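Local structure of histidinol-phosphate aminotransferase (3FTB) at residues A[133-142]-A[161-172]. The protein probably acts as a pyridoxal 5'-phosphate-dependent aminotransferase on histidinol phosphate in histidine biosynthesis. Sequence-based numbering, arbitrary orientation.
Sequences IDYEDIISKI and INKEKFIHVLKL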
# COMPACT_ATOMS: atom_id res chain seq x y z
N ILE A 133 16.86 9.48 27.72
CA ILE A 133 17.88 9.00 26.80
C ILE A 133 19.25 9.03 27.47
O ILE A 133 19.57 9.96 28.22
CB ILE A 133 17.90 9.86 25.50
CG1 ILE A 133 16.60 9.68 24.71
CG2 ILE A 133 19.09 9.52 24.61
CD1 ILE A 133 16.41 10.72 23.65
N ASP A 134 20.04 7.99 27.21
CA ASP A 134 21.44 7.99 27.63
C ASP A 134 22.27 8.54 26.46
O ASP A 134 22.91 7.78 25.72
CB ASP A 134 21.87 6.57 28.00
CG ASP A 134 23.18 6.53 28.78
OD1 ASP A 134 23.90 7.55 28.82
OD2 ASP A 134 23.50 5.45 29.33
N TYR A 135 22.24 9.86 26.28
CA TYR A 135 22.87 10.47 25.11
C TYR A 135 24.32 10.05 25.00
O TYR A 135 24.82 9.76 23.91
CB TYR A 135 22.77 11.99 25.14
CG TYR A 135 21.35 12.47 25.11
CD1 TYR A 135 20.64 12.52 23.93
CD2 TYR A 135 20.70 12.86 26.28
CE1 TYR A 135 19.32 12.95 23.90
CE2 TYR A 135 19.39 13.29 26.26
CZ TYR A 135 18.71 13.33 25.07
OH TYR A 135 17.40 13.75 25.04
N GLU A 136 24.99 10.01 26.14
CA GLU A 136 26.40 9.64 26.19
C GLU A 136 26.63 8.20 25.76
O GLU A 136 27.72 7.85 25.31
CB GLU A 136 26.94 9.86 27.60
CG GLU A 136 28.35 10.40 27.62
CD GLU A 136 28.44 11.78 27.02
OE1 GLU A 136 27.64 12.65 27.43
OE2 GLU A 136 29.29 11.99 26.14
N ASP A 137 25.60 7.37 25.91
CA ASP A 137 25.66 5.98 25.46
C ASP A 137 25.46 5.88 23.95
O ASP A 137 26.16 5.14 23.27
CB ASP A 137 24.62 5.12 26.18
CG ASP A 137 24.79 3.64 25.89
OD1 ASP A 137 25.91 3.13 26.07
OD2 ASP A 137 23.80 2.98 25.50
N ILE A 138 24.48 6.62 23.44
CA ILE A 138 24.29 6.69 22.00
C ILE A 138 25.61 7.09 21.34
O ILE A 138 26.05 6.47 20.37
CB ILE A 138 23.18 7.69 21.61
CG1 ILE A 138 21.83 7.21 22.13
CG2 ILE A 138 23.13 7.88 20.08
CD1 ILE A 138 20.70 8.19 21.88
N ILE A 139 26.26 8.12 21.90
CA ILE A 139 27.58 8.55 21.45
C ILE A 139 28.56 7.38 21.45
O ILE A 139 29.19 7.09 20.44
CB ILE A 139 28.16 9.64 22.36
CG1 ILE A 139 27.20 10.83 22.49
CG2 ILE A 139 29.51 10.09 21.84
CD1 ILE A 139 27.41 11.91 21.48
N SER A 140 28.69 6.72 22.60
CA SER A 140 29.70 5.69 22.79
C SER A 140 29.44 4.43 21.98
O SER A 140 30.21 3.47 22.05
CB SER A 140 29.82 5.33 24.27
OG SER A 140 28.62 4.76 24.75
N LYS A 141 28.36 4.42 21.21
CA LYS A 141 27.97 3.25 20.41
C LYS A 141 27.90 3.56 18.92
O LYS A 141 27.71 2.66 18.10
CB LYS A 141 26.60 2.74 20.86
CG LYS A 141 26.58 1.97 22.16
CD LYS A 141 25.16 1.69 22.58
CE LYS A 141 25.16 0.70 23.73
NZ LYS A 141 26.41 0.89 24.50
N ILE A 142 28.04 4.83 18.56
CA ILE A 142 27.73 5.25 17.20
C ILE A 142 28.74 4.82 16.14
O ILE A 142 28.45 4.87 14.95
CB ILE A 142 27.44 6.76 17.10
CG1 ILE A 142 26.29 7.00 16.12
CG2 ILE A 142 28.71 7.51 16.71
CD1 ILE A 142 25.95 8.45 15.94
N ILE A 161 13.21 14.07 22.26
CA ILE A 161 14.66 14.20 22.16
C ILE A 161 15.15 15.64 22.45
O ILE A 161 14.85 16.57 21.70
CB ILE A 161 15.16 13.79 20.77
CG1 ILE A 161 14.79 12.34 20.45
CG2 ILE A 161 16.67 14.00 20.66
CD1 ILE A 161 15.04 11.95 19.00
N ASN A 162 15.89 15.80 23.54
CA ASN A 162 16.56 17.05 23.90
C ASN A 162 17.44 17.53 22.75
O ASN A 162 18.47 16.91 22.45
CB ASN A 162 17.39 16.83 25.18
CG ASN A 162 18.06 18.10 25.70
OD1 ASN A 162 18.76 18.80 24.97
ND2 ASN A 162 17.89 18.37 26.98
N LYS A 163 17.04 18.62 22.11
CA LYS A 163 17.77 19.09 20.94
C LYS A 163 19.21 19.43 21.30
O LYS A 163 20.14 18.93 20.66
CB LYS A 163 17.08 20.29 20.29
CG LYS A 163 17.36 20.42 18.80
CD LYS A 163 16.93 21.77 18.27
CE LYS A 163 15.42 21.88 18.06
NZ LYS A 163 15.07 23.30 17.71
N GLU A 164 19.41 20.23 22.34
CA GLU A 164 20.77 20.64 22.71
C GLU A 164 21.74 19.46 22.92
O GLU A 164 22.85 19.47 22.38
CB GLU A 164 20.74 21.60 23.90
CG GLU A 164 22.10 21.91 24.52
CD GLU A 164 22.41 21.02 25.71
OE1 GLU A 164 21.50 20.82 26.55
OE2 GLU A 164 23.56 20.53 25.82
N LYS A 165 21.32 18.43 23.66
CA LYS A 165 22.17 17.27 23.94
C LYS A 165 22.40 16.37 22.73
O LYS A 165 23.46 15.77 22.57
CB LYS A 165 21.57 16.41 25.06
CG LYS A 165 21.15 17.17 26.30
CD LYS A 165 21.07 16.23 27.50
CE LYS A 165 21.01 17.00 28.81
NZ LYS A 165 21.29 16.12 29.98
N PHE A 166 21.37 16.26 21.89
CA PHE A 166 21.41 15.37 20.74
C PHE A 166 22.24 15.96 19.60
O PHE A 166 22.68 15.22 18.71
CB PHE A 166 19.98 15.07 20.26
CG PHE A 166 19.83 13.77 19.50
CD1 PHE A 166 19.80 12.55 20.17
CD2 PHE A 166 19.68 13.77 18.12
CE1 PHE A 166 19.64 11.35 19.48
CE2 PHE A 166 19.52 12.58 17.43
CZ PHE A 166 19.50 11.37 18.11
N ILE A 167 22.46 17.28 19.62
CA ILE A 167 23.22 17.92 18.56
C ILE A 167 24.63 17.33 18.48
O ILE A 167 25.23 17.27 17.40
CB ILE A 167 23.30 19.46 18.72
CG1 ILE A 167 21.89 20.07 18.74
CG2 ILE A 167 24.13 20.09 17.59
CD1 ILE A 167 20.93 19.53 17.67
N HIS A 168 25.15 16.89 19.61
CA HIS A 168 26.43 16.20 19.62
C HIS A 168 26.33 14.87 18.89
O HIS A 168 27.27 14.46 18.22
CB HIS A 168 26.92 16.01 21.05
CG HIS A 168 26.92 17.28 21.84
ND1 HIS A 168 27.96 18.19 21.79
CD2 HIS A 168 25.99 17.82 22.66
CE1 HIS A 168 27.68 19.22 22.57
NE2 HIS A 168 26.49 19.02 23.10
N VAL A 169 25.18 14.22 19.00
CA VAL A 169 24.94 13.01 18.22
C VAL A 169 24.82 13.36 16.74
O VAL A 169 25.42 12.72 15.88
CB VAL A 169 23.67 12.24 18.70
CG1 VAL A 169 23.56 10.88 18.02
CG2 VAL A 169 23.69 12.05 20.18
N LEU A 170 24.04 14.40 16.43
CA LEU A 170 23.83 14.80 15.06
C LEU A 170 25.15 15.17 14.39
O LEU A 170 25.44 14.72 13.28
CB LEU A 170 22.85 15.97 14.98
CG LEU A 170 21.38 15.62 15.23
CD1 LEU A 170 20.49 16.69 14.62
CD2 LEU A 170 21.03 14.26 14.66
N LYS A 171 25.95 15.98 15.07
CA LYS A 171 27.25 16.40 14.54
C LYS A 171 28.22 15.25 14.32
O LYS A 171 29.04 15.33 13.43
CB LYS A 171 27.90 17.45 15.45
CG LYS A 171 27.46 18.88 15.18
CD LYS A 171 27.96 19.84 16.27
CE LYS A 171 27.74 21.29 15.87
NZ LYS A 171 26.68 21.42 14.83
N LEU A 172 28.14 14.20 15.13
CA LEU A 172 28.96 13.00 14.93
C LEU A 172 28.43 12.12 13.80
O LEU A 172 29.21 11.61 12.98
CB LEU A 172 29.06 12.16 16.21
CG LEU A 172 29.98 12.59 17.35
CD1 LEU A 172 29.92 11.55 18.46
CD2 LEU A 172 31.41 12.79 16.88
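Tyr135 reaches from the first turn of helix 135-141 to the start of helix 163-176, where Asn162 N donates a somewhat bent hydrogen bond to its OH (3.0 Å). Helix 135-141 links parallel strands 121-126 and 147-151, and helix 163-176 links 147-151 and 179-183; they belong to two successive beta-alpha-beta crossovers on the same side of the seven-stranded sheet. The axes of the short segments 135-141 and 163-172 come within 9.6 Å and lie 3° from parallel. The phenol ring is sandwiched between Lys165 of the facing helix and Ile133 of its own segment: Lys165 CB lies over its centre in a CH-pi contact, 3.8 Å from the centroid and 10° off the normal, while Ile133 CG2 covers the opposite face toward the rim. Lys165 CG stands beside its own backbone N, and the chain beyond is extended, which carries CD just outside the CD2-CE2 bond of Tyr135, 3.6 Å from each atom, on the same side as CB. Phe166 meets that ring at its edge, CD1 3.8 Å from Tyr135 CE1, the two side chains crossing at about a right angle.

Farther along, aliphatic branches fill the groove between the helices. Val169 divides its methyls: CG1 meets Ile138 CG2 at 3.7 Å and also Ile142 CD1, whereas CG2 faces Ile139 CD1. Both Ile139 CG2 (3.7 Å) and Ile139 CD1 reach Leu172 CD1.

Beneath this layer, Ile138 touches Leu102 and Ile104 of strand 100-105, and Ile133, Ile161 and Phe166 all rest on Ile150 of strand 147-151, so the pair is seated on the sheet. Asn162, which grips Tyr135 through its backbone, is also the N-cap of its helix; with CG anti to the backbone N, OD1 accepts from Lys165 N at 2.9 Å, a nearly straight bond (169°) whose donor sits above the carbonyl plane.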